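Local coordinates for DNA binding protein (Mycobacterium tuberculosis, PDB 4NB5) that binds directly to promoter regions as a homodimeric MarR-type regulator, controlling expression of the MmpS-MmpL transport systems and of its own gene, at residues Pro14-Met17 with Glu18-Gln22; Arg38-Gly41 with Trp42-Cys46; Leu60-Ser64 with Gly65-Thr69; Asn148-Ser151 with Asp152-Arg156. All blocks are in the same frame, centred on the assembly; numbering follows the deposited sequence.

Contact 1: residues Pro14-Met17 with Glu18-Gln22; sequences PDIM and EFVEQ
An N-capped first turn opens helix 16-28, with Asp15 as the cap and Glu18 as the residue it holds. Asp15 OD2 accepts from Glu18 N at 3.1 Å, and the amide meets the oxygen nearly along its C-O bond. The cap depends on chi1 of Asp15, which at 65° turns the carboxylate inward over the first turn. Glu18 answers with a fully extended side chain that runs back toward the residues before the helix. Its OE2 lies against the proline, 3.4 Å from Pro14 CB, and accepts from a water that in turn accepts from Asp15 N; at 2.5 Å from OE2, this water's position is in some doubt. Asp15 binds Glu18 N directly, whereas Glu18 reaches Asp15 N only through the water. The carboxylate planes stand at 89°, and Asp15 OD2 and Glu18 OE2, probably both charged, are 5.0 Å apart. Beyond the cap, regular helix bonds begin: Val20 N to Ile16 O at 3.0 Å and Glu21 N to Met17 O at 2.9 Å. Val20 is flanked by two side chains. Ile16 CG2 approaches its CG2 at 4.1 Å, while Met17, bent at chi2 and chi3, brings CE to 3.8 Å from Val20 CG1 in one of its two conformers. On the buried side of the helix, Phe19 and Ile16 pack on Val45 of helix 34-45, and Val20 rests on Arg38. Pro14, Ile16 and Phe19 also meet Arg123, Leu125 and Gly121 of the second subunit, so the helix start is shared between domain interior and dimer interface.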
loop_
_atom_site.group_PDB
_atom_site.type_symbol
_atom_site.label_atom_id
_atom_site.label_comp_id
_atom_site.label_asym_id
_atom_site.label_seq_id
_atom_site.Cartn_x
_atom_site.Cartn_y
_atom_site.Cartn_z
ATOM N N PRO B 14 -12.773 -20.314 -25.267
ATOM C CA PRO B 14 -13.325 -19.098 -24.667
ATOM C C PRO B 14 -12.830 -17.868 -25.400
ATOM O O PRO B 14 -11.786 -17.922 -26.060
ATOM C CB PRO B 14 -12.759 -19.126 -23.245
ATOM C CG PRO B 14 -11.461 -19.847 -23.379
ATOM C CD PRO B 14 -11.700 -20.898 -24.441
ATOM N N ASP B 15 -13.567 -16.770 -25.298
ATOM C CA ASP B 15 -13.045 -15.507 -25.790
ATOM C C ASP B 15 -12.899 -14.541 -24.633
ATOM O O ASP B 15 -13.253 -14.852 -23.496
ATOM C CB ASP B 15 -13.902 -14.919 -26.918
ATOM C CG ASP B 15 -15.298 -14.537 -26.472
ATOM O OD1 ASP B 15 -16.204 -14.526 -27.332
ATOM O OD2 ASP B 15 -15.495 -14.232 -25.281
ATOM N N ILE B 16 -12.356 -13.374 -24.933
ATOM C CA ILE B 16 -12.050 -12.391 -23.901
ATOM C C ILE B 16 -13.261 -11.938 -23.095
ATOM O O ILE B 16 -13.141 -11.666 -21.898
ATOM C CB ILE B 16 -11.380 -11.149 -24.511
ATOM C CG1 ILE B 16 -9.913 -11.433 -24.829
ATOM C CG2 ILE B 16 -11.501 -9.962 -23.570
ATOM C CD1 ILE B 16 -9.176 -12.178 -23.748
ATOM N N MET B 17 -14.430 -11.819 -23.712
ATOM C CA MET B 17 -15.542 -11.339 -22.913
ATOM C C MET B 17 -16.024 -12.405 -21.934
ATOM O O MET B 17 -16.520 -12.049 -20.872
ATOM C CB MET B 17 -16.687 -10.763 -23.750
ATOM C CG MET B 17 -16.514 -9.271 -24.076
ATOM S SD MET B 17 -15.921 -8.212 -22.717
ATOM C CE MET B 17 -17.345 -8.160 -21.626
ATOM N N GLU B 18 -15.826 -13.686 -22.242
ATOM C CA GLU B 18 -16.157 -14.742 -21.290
ATOM C C GLU B 18 -15.240 -14.660 -20.062
ATOM O O GLU B 18 -15.675 -14.857 -18.928
ATOM C CB GLU B 18 -16.044 -16.117 -21.948
ATOM C CG GLU B 18 -16.403 -17.270 -21.027
ATOM C CD GLU B 18 -16.435 -18.603 -21.750
ATOM O OE1 GLU B 18 -16.783 -19.620 -21.111
ATOM O OE2 GLU B 18 -16.117 -18.633 -22.958
ATOM N N PHE B 19 -13.969 -14.359 -20.294
ATOM C CA PHE B 19 -13.021 -14.177 -19.199
ATOM C C PHE B 19 -13.419 -12.969 -18.338
ATOM O O PHE B 19 -13.448 -13.042 -17.103
ATOM C CB PHE B 19 -11.607 -13.996 -19.757
ATOM C CG PHE B 19 -10.617 -13.519 -18.740
ATOM C CD1 PHE B 19 -10.137 -14.379 -17.764
ATOM C CD2 PHE B 19 -10.177 -12.207 -18.752
ATOM C CE1 PHE B 19 -9.236 -13.931 -16.824
ATOM C CE2 PHE B 19 -9.284 -11.753 -17.816
ATOM C CZ PHE B 19 -8.812 -12.611 -16.850
ATOM N N VAL B 20 -13.711 -11.851 -18.994
ATOM C CA VAL B 20 -14.094 -10.630 -18.300
ATOM C C VAL B 20 -15.354 -10.874 -17.464
ATOM O O VAL B 20 -15.430 -10.492 -16.293
ATOM C CB VAL B 20 -14.318 -9.478 -19.295
ATOM C CG1 VAL B 20 -14.985 -8.287 -18.616
ATOM C CG2 VAL B 20 -12.999 -9.063 -19.912
ATOM N N GLU B 21 -16.334 -11.545 -18.063
ATOM C CA GLU B 21 -17.570 -11.879 -17.362
ATOM C C GLU B 21 -17.284 -12.726 -16.122
ATOM O O GLU B 21 -17.853 -12.502 -15.050
ATOM C CB GLU B 21 -18.494 -12.648 -18.303
ATOM C CG GLU B 21 -19.837 -13.006 -17.712
ATOM C CD GLU B 21 -20.795 -11.835 -17.730
ATOM O OE1 GLU B 21 -21.994 -12.054 -17.456
ATOM O OE2 GLU B 21 -20.345 -10.702 -18.019
ATOM N N GLN B 22 -16.396 -13.703 -16.267
ATOM C CA GLN B 22 -16.110 -14.612 -15.167
ATOM C C GLN B 22 -15.346 -13.915 -14.055
ATOM O O GLN B 22 -15.556 -14.205 -12.879
ATOM C CB GLN B 22 -15.379 -15.862 -15.666
ATOM C CG GLN B 22 -16.320 -16.807 -16.393
ATOM C CD GLN B 22 -15.621 -18.024 -16.972
ATOM O OE1 GLN B 22 -15.776 -18.336 -18.151
ATOM N NE2 GLN B 22 -14.871 -18.732 -16.136
HETATM O O HOH W 1 -16.642 -17.340 -25.031
#

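Contact 2: residues Arg38-Gly41 with Trp42-Cys46; sequences RLLG and WLLVC
Arg38 to Trp42 and Leu39 to Leu43 are joined by regular helical bonds, Trp42 N to Arg38 O at 2.8 Å and Leu43 N to Leu39 O at 3.0 Å. The pattern then slackens: Leu44 N makes only weak bonds to Leu40 O and Gly41 O, and the bond from Val45 N to Gly41 O is weak and long at 3.4 Å. Trp42 O takes over, accepting from both Val45 N and Cys46 N. Leu39 and Leu43 run alongside each other, with their CD1 atoms 3.9 Å apart. Leu40 and Leu44 cross at a slant instead, Leu40 CG meeting Leu44 CD1 at 4.1 Å. This is helix 34-45 of the MarR-type winged helix-turn-helix domain; Leu39 packs on Leu56, Ala71 and Leu74 of the probable DNA-binding motif, and Leu40 and Leu44 on Leu95 of strand 92-95. Cys46 CB sits 3.6 Å above one face of the Trp42 indole, displaced toward the rim. Trp42 NE1 is hydrogen-bonded to Gln51 OE1. Arg132 and Arg135 of the second subunit bind the carbonyl oxygens of Leu43, Val45 and Cys46.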
loop_
_atom_site.group_PDB
_atom_site.type_symbol
_atom_site.label_atom_id
_atom_site.label_comp_id
_atom_site.label_asym_id
_atom_site.label_seq_id
_atom_site.Cartn_x
_atom_site.Cartn_y
_atom_site.Cartn_z
ATOM N N ARG B 38 -14.880 -7.051 -13.587
ATOM C CA ARG B 38 -14.854 -6.915 -15.046
ATOM C C ARG B 38 -13.767 -5.945 -15.487
ATOM O O ARG B 38 -13.063 -6.193 -16.468
ATOM C CB ARG B 38 -16.225 -6.469 -15.568
ATOM C CG ARG B 38 -17.319 -7.511 -15.381
ATOM C CD ARG B 38 -18.692 -6.958 -15.769
ATOM N NE ARG B 38 -18.767 -6.677 -17.203
ATOM C CZ ARG B 38 -19.239 -5.554 -17.745
ATOM N NH1 ARG B 38 -19.702 -4.561 -16.993
ATOM N NH2 ARG B 38 -19.247 -5.430 -19.067
ATOM N N LEU B 39 -13.624 -4.842 -14.750
ATOM C CA LEU B 39 -12.574 -3.864 -15.023
ATOM C C LEU B 39 -11.173 -4.464 -14.883
ATOM O O LEU B 39 -10.311 -4.252 -15.743
ATOM C CB LEU B 39 -12.735 -2.631 -14.129
ATOM C CG LEU B 39 -11.640 -1.577 -14.286
ATOM C CD1 LEU B 39 -11.519 -1.120 -15.730
ATOM C CD2 LEU B 39 -11.910 -0.387 -13.376
ATOM N N LEU B 40 -10.943 -5.229 -13.814
ATOM C CA LEU B 40 -9.655 -5.883 -13.641
ATOM C C LEU B 40 -9.424 -6.875 -14.778
ATOM O O LEU B 40 -8.346 -6.927 -15.358
ATOM C CB LEU B 40 -9.582 -6.585 -12.288
ATOM C CG LEU B 40 -8.279 -7.336 -11.997
ATOM C CD1 LEU B 40 -7.067 -6.427 -12.122
ATOM C CD2 LEU B 40 -8.313 -7.975 -10.622
ATOM N N GLY B 41 -10.446 -7.661 -15.101
ATOM C CA GLY B 41 -10.339 -8.599 -16.203
ATOM C C GLY B 41 -10.000 -7.914 -17.521
ATOM O O GLY B 41 -9.129 -8.367 -18.262
ATOM N N TRP B 42 -10.694 -6.823 -17.819
ATOM C CA TRP B 42 -10.426 -6.068 -19.031
ATOM C C TRP B 42 -8.974 -5.576 -19.070
ATOM O O TRP B 42 -8.300 -5.691 -20.090
ATOM C CB TRP B 42 -11.392 -4.885 -19.157
ATOM C CG TRP B 42 -11.212 -4.112 -20.432
ATOM C CD1 TRP B 42 -10.586 -2.910 -20.576
ATOM C CD2 TRP B 42 -11.669 -4.488 -21.741
ATOM N NE1 TRP B 42 -10.625 -2.512 -21.893
ATOM C CE2 TRP B 42 -11.278 -3.461 -22.621
ATOM C CE3 TRP B 42 -12.375 -5.584 -22.239
ATOM C CZ2 TRP B 42 -11.571 -3.508 -23.985
ATOM C CZ3 TRP B 42 -12.658 -5.625 -23.599
ATOM C CH2 TRP B 42 -12.253 -4.594 -24.453
ATOM N N LEU B 43 -8.479 -5.040 -17.959
ATOM C CA LEU B 43 -7.116 -4.495 -17.952
ATOM C C LEU B 43 -6.047 -5.579 -18.014
ATOM O O LEU B 43 -4.880 -5.293 -18.287
ATOM C CB LEU B 43 -6.906 -3.584 -16.736
ATOM C CG LEU B 43 -7.681 -2.269 -16.808
ATOM C CD1 LEU B 43 -7.672 -1.563 -15.473
ATOM C CD2 LEU B 43 -7.101 -1.351 -17.885
ATOM N N LEU B 44 -6.443 -6.825 -17.777
ATOM C CA LEU B 44 -5.552 -7.967 -17.927
ATOM C C LEU B 44 -5.397 -8.431 -19.379
ATOM O O LEU B 44 -4.419 -9.084 -19.713
ATOM C CB LEU B 44 -6.068 -9.137 -17.086
ATOM C CG LEU B 44 -5.615 -9.069 -15.634
ATOM C CD1 LEU B 44 -6.575 -9.828 -14.748
ATOM C CD2 LEU B 44 -4.229 -9.627 -15.468
ATOM N N VAL B 45 -6.361 -8.103 -20.236
ATOM C CA VAL B 45 -6.354 -8.636 -21.598
ATOM C C VAL B 45 -6.423 -7.583 -22.694
ATOM O O VAL B 45 -6.241 -7.910 -23.860
ATOM C CB VAL B 45 -7.520 -9.624 -21.839
ATOM C CG1 VAL B 45 -7.367 -10.846 -20.952
ATOM C CG2 VAL B 45 -8.861 -8.945 -21.613
ATOM N N CYS B 46 -6.698 -6.333 -22.339
ATOM C CA CYS B 46 -6.885 -5.302 -23.354
ATOM C C CYS B 46 -5.589 -4.970 -24.096
ATOM O O CYS B 46 -4.481 -5.227 -23.618
ATOM C CB CYS B 46 -7.466 -4.036 -22.724
ATOM S SG CYS B 46 -6.412 -3.311 -21.454
#

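Contact 3: residues Leu60-Ser64 with Gly65-Thr69; sequences LAASS and GGIST
With chi1 at 67°, Ser63 aims its hydroxyl oxygen OG into the first turn of helix 64-77. There it accepts from Gly66 N at 3.0 Å, with an N-H...O angle of 153°, and caps the helix. In Ile67, chi1 and chi2, both near -60°, turn CD1 back toward the preceding loop, 3.9 Å from Ala62 CB and 4.2 Å from Leu60 CD1. Two backbone bonds carry the helix on from the cap, Ile67 N to Ser63 O and Ser68 N to Ser64 O, each 3.0 Å long. Ser64 O has a further partner, a water that donates to it at 2.7 Å and is also hydrogen-bonded to Ser68 OG, at 3.1 Å. Ahead of the cap, the positive phi of Ala61 closes a Schellman motif at the end of the previous helix. Leu60 and Ala62 lean on Leu35 of helix 34-45, while Ile67 reaches Leu56 and Ala57 of helix 53-59, so apolar side chains line the inner side of the turn. A Schellman ending followed within two residues by a serine N-cap is consistent with the link of a helix-turn-helix spanning residues 53-76, in which helix 64-77 is probably the recognition helix, as in other MarR regulators.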
loop_
_atom_site.group_PDB
_atom_site.type_symbol
_atom_site.label_atom_id
_atom_site.label_comp_id
_atom_site.label_asym_id
_atom_site.label_seq_id
_atom_site.Cartn_x
_atom_site.Cartn_y
_atom_site.Cartn_z
ATOM N N LEU B 60 -17.085 -1.718 -21.345
ATOM C CA LEU B 60 -17.784 -2.436 -20.279
ATOM C C LEU B 60 -19.255 -2.028 -20.145
ATOM O O LEU B 60 -19.949 -2.481 -19.235
ATOM C CB LEU B 60 -17.052 -2.209 -18.949
ATOM C CG LEU B 60 -15.607 -2.707 -18.950
ATOM C CD1 LEU B 60 -14.888 -2.342 -17.648
ATOM C CD2 LEU B 60 -15.572 -4.210 -19.187
ATOM N N ALA B 61 -19.731 -1.174 -21.049
ATOM C CA ALA B 61 -21.110 -0.706 -20.994
ATOM C C ALA B 61 -21.406 -0.142 -19.607
ATOM O O ALA B 61 -22.435 -0.447 -19.009
ATOM C CB ALA B 61 -22.074 -1.839 -21.323
ATOM N N ALA B 62 -20.486 0.674 -19.105
ATOM C CA ALA B 62 -20.592 1.208 -17.755
ATOM C C ALA B 62 -20.671 2.732 -17.748
ATOM O O ALA B 62 -20.357 3.392 -18.744
ATOM C CB ALA B 62 -19.407 0.736 -16.919
ATOM N N SER B 63 -21.093 3.287 -16.615
ATOM C CA SER B 63 -21.125 4.733 -16.433
ATOM C C SER B 63 -19.742 5.245 -16.054
ATOM O O SER B 63 -18.904 4.485 -15.565
ATOM C CB SER B 63 -22.127 5.107 -15.343
ATOM O OG SER B 63 -21.693 4.652 -14.077
ATOM N N SER B 64 -19.505 6.535 -16.275
ATOM C CA SER B 64 -18.222 7.132 -15.925
ATOM C C SER B 64 -18.023 7.078 -14.417
ATOM O O SER B 64 -16.899 6.936 -13.937
ATOM C CB SER B 64 -18.139 8.576 -16.422
ATOM O OG SER B 64 -19.179 9.358 -15.868
ATOM N N GLY B 65 -19.122 7.187 -13.678
ATOM C CA GLY B 65 -19.083 7.078 -12.234
ATOM C C GLY B 65 -18.653 5.691 -11.807
ATOM O O GLY B 65 -17.838 5.536 -10.904
ATOM N N GLY B 66 -19.211 4.677 -12.461
ATOM C CA GLY B 66 -18.872 3.296 -12.167
ATOM C C GLY B 66 -17.403 3.007 -12.399
ATOM O O GLY B 66 -16.745 2.370 -11.575
ATOM N N ILE B 67 -16.881 3.482 -13.523
ATOM C CA ILE B 67 -15.466 3.307 -13.827
ATOM C C ILE B 67 -14.607 4.000 -12.775
ATOM O O ILE B 67 -13.665 3.411 -12.244
ATOM C CB ILE B 67 -15.120 3.854 -15.226
ATOM C CG1 ILE B 67 -15.892 3.093 -16.312
ATOM C CG2 ILE B 67 -13.623 3.768 -15.471
ATOM C CD1 ILE B 67 -15.627 1.599 -16.346
ATOM N N SER B 68 -14.943 5.247 -12.453
ATOM C CA SER B 68 -14.168 6.009 -11.478
ATOM C C SER B 68 -14.095 5.333 -10.109
ATOM O O SER B 68 -13.004 5.158 -9.561
ATOM C CB SER B 68 -14.738 7.422 -11.321
ATOM O OG SER B 68 -14.322 8.244 -12.396
ATOM N N THR B 69 -15.243 4.960 -9.551
ATOM C CA THR B 69 -15.264 4.411 -8.198
ATOM C C THR B 69 -14.599 3.038 -8.160
ATOM O O THR B 69 -13.859 2.726 -7.226
ATOM C CB THR B 69 -16.691 4.312 -7.617
ATOM O OG1 THR B 69 -17.453 3.341 -8.341
ATOM C CG2 THR B 69 -17.390 5.659 -7.683
HETATM O O HOH W 2 -14.832 7.743 -15.428
#

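Contact 4: residues Asn148-Ser151 with Asp152-Arg156; sequences NVVS and DALGR
Four consecutive backbone bonds tie Asn148-Ser151 to Asp152-Gly155, the regular pattern of an uninterrupted alpha-helix. They run from Asp152 N to Asn148 O (3.0 Å), Ala153 N to Val149 O (2.9 Å), Leu154 N to Val150 O (2.9 Å) and Gly155 N to Ser151 O (3.1 Å). A water adds a polar bridge, donating to Val149 O at 2.8 Å and to Asp152 OD2 at 2.7 Å. In Asp152, chi1 of 168° sets CG trans to the amide nitrogen, on the side of the carbonyl carbon, and OD2 reaches the water from there. Val149 O consequently serves both Ala153 N and the water. Between the two segments, the apolar side-chain contact is Val150 with Leu154, two neighbours that extend in a common direction, Val150 CG1 to Leu154 CD1 at 4.1 Å. Both rest on Ile108 of helix 99-124, and Leu154 also touches Glu104, a residue of the pocket that holds the glycerol monostearate. Across the subunit boundary, Val149 and Ala153 pack on Ala153 and Val149 of the second subunit, and Ala153 O is hydrogen-bonded to its Tyr145 OH. Such reciprocal helix pairing belongs to the long helical dimerisation region of the MarR fold.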
loop_
_atom_site.group_PDB
_atom_site.type_symbol
_atom_site.label_atom_id
_atom_site.label_comp_id
_atom_site.label_asym_id
_atom_site.label_seq_id
_atom_site.Cartn_x
_atom_site.Cartn_y
_atom_site.Cartn_z
ATOM N N ASN B 148 5.279 -12.263 7.896
ATOM C CA ASN B 148 6.686 -12.560 7.701
ATOM C C ASN B 148 6.876 -13.564 6.571
ATOM O O ASN B 148 7.761 -13.404 5.728
ATOM C CB ASN B 148 7.306 -13.083 8.992
ATOM C CG ASN B 148 8.750 -13.489 8.818
ATOM O OD1 ASN B 148 9.623 -12.647 8.612
ATOM N ND2 ASN B 148 9.012 -14.786 8.899
ATOM N N VAL B 149 6.033 -14.590 6.554
ATOM C CA VAL B 149 6.089 -15.609 5.516
ATOM C C VAL B 149 5.937 -14.988 4.126
ATOM O O VAL B 149 6.767 -15.222 3.238
ATOM C CB VAL B 149 4.996 -16.673 5.716
ATOM C CG1 VAL B 149 4.844 -17.525 4.463
ATOM C CG2 VAL B 149 5.334 -17.549 6.901
ATOM N N VAL B 150 4.888 -14.189 3.961
ATOM C CA VAL B 150 4.542 -13.585 2.677
ATOM C C VAL B 150 5.588 -12.554 2.270
ATOM O O VAL B 150 6.013 -12.495 1.112
ATOM C CB VAL B 150 3.147 -12.926 2.742
ATOM C CG1 VAL B 150 2.824 -12.194 1.449
ATOM C CG2 VAL B 150 2.083 -13.979 3.037
ATOM N N SER B 151 6.030 -11.751 3.232
ATOM C CA SER B 151 7.066 -10.762 2.948
ATOM C C SER B 151 8.317 -11.442 2.394
ATOM O O SER B 151 8.854 -11.021 1.366
ATOM C CB SER B 151 7.419 -9.973 4.207
ATOM O OG SER B 151 8.340 -8.939 3.903
ATOM N N ASP B 152 8.765 -12.495 3.074
ATOM C CA ASP B 152 9.951 -13.235 2.659
ATOM C C ASP B 152 9.739 -13.841 1.283
ATOM O O ASP B 152 10.626 -13.810 0.426
ATOM C CB ASP B 152 10.266 -14.352 3.657
ATOM C CG ASP B 152 11.302 -15.334 3.132
ATOM O OD1 ASP B 152 12.511 -15.035 3.244
ATOM O OD2 ASP B 152 10.909 -16.403 2.606
ATOM N N ALA B 153 8.545 -14.387 1.073
ATOM C CA ALA B 153 8.244 -15.071 -0.175
ATOM C C ALA B 153 8.242 -14.113 -1.365
ATOM O O ALA B 153 8.714 -14.459 -2.447
ATOM C CB ALA B 153 6.912 -15.789 -0.072
ATOM N N LEU B 154 7.696 -12.917 -1.184
ATOM C CA LEU B 154 7.648 -11.954 -2.281
ATOM C C LEU B 154 9.055 -11.436 -2.591
ATOM O O LEU B 154 9.390 -11.168 -3.741
ATOM C CB LEU B 154 6.709 -10.794 -1.956
ATOM C CG LEU B 154 5.209 -11.110 -1.920
ATOM C CD1 LEU B 154 4.431 -9.887 -1.483
ATOM C CD2 LEU B 154 4.702 -11.583 -3.282
ATOM N N GLY B 155 9.877 -11.307 -1.560
ATOM C CA GLY B 155 11.265 -10.938 -1.766
ATOM C C GLY B 155 11.944 -11.958 -2.653
ATOM O O GLY B 155 12.616 -11.606 -3.623
ATOM N N ARG B 156 11.763 -13.231 -2.317
ATOM C CA ARG B 156 12.365 -14.323 -3.074
ATOM C C ARG B 156 11.780 -14.418 -4.478
ATOM O O ARG B 156 12.477 -14.777 -5.422
ATOM C CB ARG B 156 12.155 -15.654 -2.353
ATOM C CG ARG B 156 12.892 -15.791 -1.032
ATOM C CD ARG B 156 14.387 -15.995 -1.240
ATOM N NE ARG B 156 14.678 -17.201 -2.017
ATOM C CZ ARG B 156 14.776 -18.427 -1.506
ATOM N NH1 ARG B 156 14.605 -18.636 -0.205
ATOM N NH2 ARG B 156 15.044 -19.453 -2.303
HETATM O O HOH W 3 8.434 -17.444 3.120
#

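In chain order, contacts 1, 2 and 3 come first and gather at one end of the subunit, whereas contact 4 lies far along the last long helix. Contacts 1 and 2 sit on successive helices, 16-28 and 34-45, with centres about 10 Å apart; Phe19 CE2 comes within 3.4 Å of Gly41 O. Contact 3 is about 14 Å from contact 2 between centres, joined to it by a probable hydrogen bond from Arg38 NH2 to Leu60 O. Contact 4 is about 35 Å from contact 3, on the opposite side of the chain's centre. Contacts 1, 2 and 4 touch the second subunit; helix 34-45 thus lies between the probable DNA-binding motif and the dimer interface.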